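PDB 3R6A: uncharacterized protein from Methanosarcina mazei, which is of unknown function but belongs to the glyoxalase/bleomycin resistance protein/dioxygenase superfamily and pairs with a second copy of itself. Local coordinates for residues S95-H107 / S111-E122. Sequence-based numbering, arbitrary orientation.
Sequences SKVPTGRNMTVRH and SVIEYVEHSKIE
Arg101, Met103 and Val105 pair with Glu117, Tyr115 and Ile113 in the antiparallel beta hairpin of strands 100-106 and 112-118, part of the mixed sheet of this glyoxalase-superfamily fold. In each of these three pairs both residues give an N-H and receive one, as Tyr115 N to Met103 O at 2.8 Å illustrates; His107 N to Ser111 O and Ser119 N to Thr99 O extend the pairing at both ends. Thr99 O also takes a weak bond from Ser119 OG at 3.4 Å. A water lies 2.6 Å from His118 NE2, in the imidazole plane, and 3.2 Å from Thr99 OG1.

Arg101 NH1 and Glu117 OE1 form a long salt bridge of 3.6 Å, with guanidinium and carboxylate planes nearly perpendicular (87°). Each residue has a further partner: Asp77 for Arg101 NH2, Leu76 N for Glu117 OE1. On the other face Glu114 OE1 is held by Arg11 and Thr70. Met103, a selenomethionine, has CG between its backbone N and carbonyl carbon (chi1 66°) and an extended chain beyond, which carries CE to 3.9 Å from Tyr115 CG; Val105 CG2 lies 3.8 Å from Tyr115 CD2. His107 is buried with both ring nitrogens satisfied. Its ND1 bonds to Tyr24 of the second subunit, linking the hairpin end to the dimer interface, while NE2 meets Tyr115 OH at 2.8 Å, lying in the plane of the tyrosine ring at its edge.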
# COMPACT_ATOMS: atom_id res chain seq x y z
N SER B 95 9.83 0.13 -19.18
CA SER B 95 10.10 1.41 -19.81
C SER B 95 11.10 2.18 -18.98
O SER B 95 11.09 2.10 -17.75
CB SER B 95 8.82 2.24 -19.91
OG SER B 95 7.84 1.57 -20.69
N LYS B 96 11.96 2.93 -19.65
CA LYS B 96 12.96 3.73 -18.95
C LYS B 96 12.30 4.98 -18.39
O LYS B 96 11.48 5.62 -19.05
CB LYS B 96 14.09 4.11 -19.91
CG LYS B 96 14.85 2.90 -20.46
CD LYS B 96 15.92 3.30 -21.47
CE LYS B 96 17.02 4.14 -20.83
NZ LYS B 96 18.12 4.45 -21.80
N VAL B 97 12.65 5.32 -17.16
CA VAL B 97 12.13 6.52 -16.51
C VAL B 97 13.32 7.20 -15.85
O VAL B 97 14.37 6.58 -15.67
CB VAL B 97 11.04 6.18 -15.45
CG1 VAL B 97 9.81 5.60 -16.15
CG2 VAL B 97 11.58 5.18 -14.44
N PRO B 98 13.19 8.48 -15.48
CA PRO B 98 14.31 9.19 -14.85
C PRO B 98 14.98 8.47 -13.69
O PRO B 98 16.20 8.55 -13.51
CB PRO B 98 13.67 10.51 -14.42
CG PRO B 98 12.68 10.76 -15.51
CD PRO B 98 12.04 9.39 -15.68
N THR B 99 14.18 7.75 -12.89
CA THR B 99 14.72 7.04 -11.74
C THR B 99 15.17 5.61 -12.03
O THR B 99 15.70 4.93 -11.16
CB THR B 99 13.69 7.00 -10.59
OG1 THR B 99 12.46 6.42 -11.07
CG2 THR B 99 13.41 8.40 -10.07
N GLY B 100 14.98 5.15 -13.27
CA GLY B 100 15.39 3.80 -13.62
C GLY B 100 14.48 3.18 -14.66
O GLY B 100 14.43 3.64 -15.79
N ARG B 101 13.76 2.13 -14.28
CA ARG B 101 12.84 1.46 -15.21
C ARG B 101 11.62 0.97 -14.45
O ARG B 101 11.73 0.55 -13.30
CB ARG B 101 13.51 0.25 -15.85
CG ARG B 101 14.72 0.55 -16.71
CD ARG B 101 15.50 -0.73 -16.97
NE ARG B 101 14.71 -1.72 -17.70
CZ ARG B 101 14.83 -3.04 -17.54
NH1 ARG B 101 15.70 -3.53 -16.66
NH2 ARG B 101 14.09 -3.87 -18.26
N ASN B 102 10.45 1.02 -15.08
CA ASN B 102 9.24 0.54 -14.43
C ASN B 102 8.42 -0.30 -15.40
O ASN B 102 8.69 -0.31 -16.60
CB ASN B 102 8.32 1.68 -13.97
CG ASN B 102 9.04 2.79 -13.24
OD1 ASN B 102 10.00 2.56 -12.50
ND2 ASN B 102 8.56 4.02 -13.42
N MSE B 103 7.43 -0.99 -14.85
CA MSE B 103 6.49 -1.78 -15.63
C MSE B 103 5.27 -1.96 -14.75
O MSE B 103 5.37 -1.95 -13.52
CB MSE B 103 7.06 -3.15 -16.04
CG MSE B 103 7.33 -4.11 -14.90
SE MSE B 103 7.92 -5.83 -15.59
CE MSE B 103 8.10 -6.77 -13.91
N THR B 104 4.11 -2.09 -15.37
CA THR B 104 2.87 -2.29 -14.63
C THR B 104 2.38 -3.67 -15.01
O THR B 104 2.39 -4.04 -16.18
CB THR B 104 1.84 -1.20 -14.97
OG1 THR B 104 2.36 0.07 -14.56
CG2 THR B 104 0.53 -1.46 -14.23
N VAL B 105 1.95 -4.43 -14.01
CA VAL B 105 1.54 -5.80 -14.24
C VAL B 105 0.19 -6.16 -13.65
O VAL B 105 -0.14 -5.71 -12.56
CB VAL B 105 2.59 -6.75 -13.62
CG1 VAL B 105 2.18 -8.21 -13.81
CG2 VAL B 105 3.96 -6.48 -14.22
N ARG B 106 -0.57 -6.96 -14.38
CA ARG B 106 -1.85 -7.43 -13.87
C ARG B 106 -1.64 -8.88 -13.46
O ARG B 106 -1.43 -9.75 -14.30
CB ARG B 106 -2.96 -7.36 -14.93
CG ARG B 106 -4.32 -7.86 -14.41
CD ARG B 106 -5.39 -7.82 -15.49
NE ARG B 106 -6.73 -8.15 -14.98
CZ ARG B 106 -7.17 -9.37 -14.70
NH1 ARG B 106 -6.39 -10.43 -14.90
NH2 ARG B 106 -8.39 -9.54 -14.23
N HIS B 107 -1.66 -9.13 -12.15
CA HIS B 107 -1.50 -10.48 -11.64
C HIS B 107 -2.73 -11.29 -12.02
O HIS B 107 -3.80 -10.73 -12.26
CB HIS B 107 -1.35 -10.46 -10.12
CG HIS B 107 -0.07 -9.86 -9.64
ND1 HIS B 107 0.18 -9.60 -8.31
CD2 HIS B 107 1.06 -9.50 -10.30
CE1 HIS B 107 1.40 -9.11 -8.17
NE2 HIS B 107 1.95 -9.04 -9.37
N SER B 111 -4.99 -8.24 -9.38
CA SER B 111 -4.28 -7.11 -8.79
C SER B 111 -3.37 -6.45 -9.81
O SER B 111 -2.72 -7.13 -10.61
CB SER B 111 -3.43 -7.58 -7.61
OG SER B 111 -4.21 -8.26 -6.64
N VAL B 112 -3.32 -5.12 -9.77
CA VAL B 112 -2.46 -4.36 -10.67
C VAL B 112 -1.33 -3.78 -9.82
O VAL B 112 -1.56 -3.01 -8.90
CB VAL B 112 -3.23 -3.22 -11.35
CG1 VAL B 112 -2.27 -2.38 -12.19
CG2 VAL B 112 -4.34 -3.80 -12.21
N ILE B 113 -0.10 -4.17 -10.14
CA ILE B 113 1.07 -3.73 -9.39
C ILE B 113 2.11 -3.06 -10.26
O ILE B 113 2.38 -3.49 -11.39
CB ILE B 113 1.74 -4.94 -8.70
CG1 ILE B 113 0.75 -5.64 -7.76
CG2 ILE B 113 3.01 -4.49 -7.97
CD1 ILE B 113 0.32 -4.81 -6.56
N GLU B 114 2.71 -1.99 -9.74
CA GLU B 114 3.76 -1.30 -10.47
C GLU B 114 5.09 -1.80 -9.92
O GLU B 114 5.33 -1.75 -8.71
CB GLU B 114 3.68 0.22 -10.27
CG GLU B 114 4.86 0.95 -10.87
CD GLU B 114 4.87 2.43 -10.52
OE1 GLU B 114 4.53 2.76 -9.37
OE2 GLU B 114 5.23 3.24 -11.41
N TYR B 115 5.93 -2.33 -10.80
CA TYR B 115 7.25 -2.83 -10.40
C TYR B 115 8.27 -1.77 -10.82
O TYR B 115 8.29 -1.34 -11.98
CB TYR B 115 7.56 -4.15 -11.10
CG TYR B 115 6.78 -5.32 -10.53
CD1 TYR B 115 7.38 -6.23 -9.66
CD2 TYR B 115 5.44 -5.52 -10.87
CE1 TYR B 115 6.68 -7.31 -9.15
CE2 TYR B 115 4.72 -6.60 -10.35
CZ TYR B 115 5.35 -7.49 -9.50
OH TYR B 115 4.67 -8.58 -9.02
N VAL B 116 9.11 -1.36 -9.89
CA VAL B 116 10.10 -0.33 -10.18
C VAL B 116 11.51 -0.78 -9.85
O VAL B 116 11.74 -1.46 -8.85
CB VAL B 116 9.79 0.96 -9.39
CG1 VAL B 116 10.81 2.04 -9.73
CG2 VAL B 116 8.38 1.43 -9.69
N GLU B 117 12.46 -0.38 -10.69
CA GLU B 117 13.86 -0.69 -10.49
C GLU B 117 14.58 0.65 -10.51
O GLU B 117 14.48 1.40 -11.48
CB GLU B 117 14.37 -1.57 -11.64
CG GLU B 117 15.81 -2.04 -11.47
CD GLU B 117 16.32 -2.78 -12.70
OE1 GLU B 117 15.74 -3.84 -13.04
OE2 GLU B 117 17.29 -2.30 -13.32
N HIS B 118 15.29 0.96 -9.43
CA HIS B 118 16.02 2.22 -9.35
C HIS B 118 17.44 2.07 -9.88
O HIS B 118 18.11 1.07 -9.61
CB HIS B 118 16.05 2.71 -7.90
CG HIS B 118 14.76 3.30 -7.42
ND1 HIS B 118 14.48 3.50 -6.09
CD2 HIS B 118 13.68 3.75 -8.11
CE1 HIS B 118 13.29 4.06 -5.97
NE2 HIS B 118 12.78 4.22 -7.18
N SER B 119 17.89 3.06 -10.64
CA SER B 119 19.24 3.03 -11.18
C SER B 119 20.20 3.51 -10.09
O SER B 119 19.79 3.69 -8.94
CB SER B 119 19.34 3.94 -12.41
OG SER B 119 18.95 5.27 -12.10
N LYS B 120 21.46 3.73 -10.45
CA LYS B 120 22.46 4.17 -9.48
C LYS B 120 22.04 5.40 -8.66
O LYS B 120 21.39 5.27 -7.63
CB LYS B 120 23.78 4.46 -10.19
CG LYS B 120 24.44 3.21 -10.77
CD LYS B 120 25.77 3.55 -11.44
CE LYS B 120 25.56 4.48 -12.63
NZ LYS B 120 26.86 4.83 -13.29
N ILE B 121 22.42 6.58 -9.14
CA ILE B 121 22.12 7.85 -8.48
C ILE B 121 22.67 7.87 -7.05
O ILE B 121 22.24 7.10 -6.18
CB ILE B 121 20.58 8.17 -8.48
CG1 ILE B 121 19.90 7.72 -7.18
CG2 ILE B 121 19.91 7.48 -9.66
CD1 ILE B 121 18.40 7.91 -7.16
N GLU B 122 23.65 8.73 -6.80
CA GLU B 122 24.27 8.84 -5.48
C GLU B 122 23.26 9.24 -4.42
O GLU B 122 22.15 9.68 -4.73
CB GLU B 122 25.41 9.85 -5.52
O HOH W 1 10.91 5.58 -8.41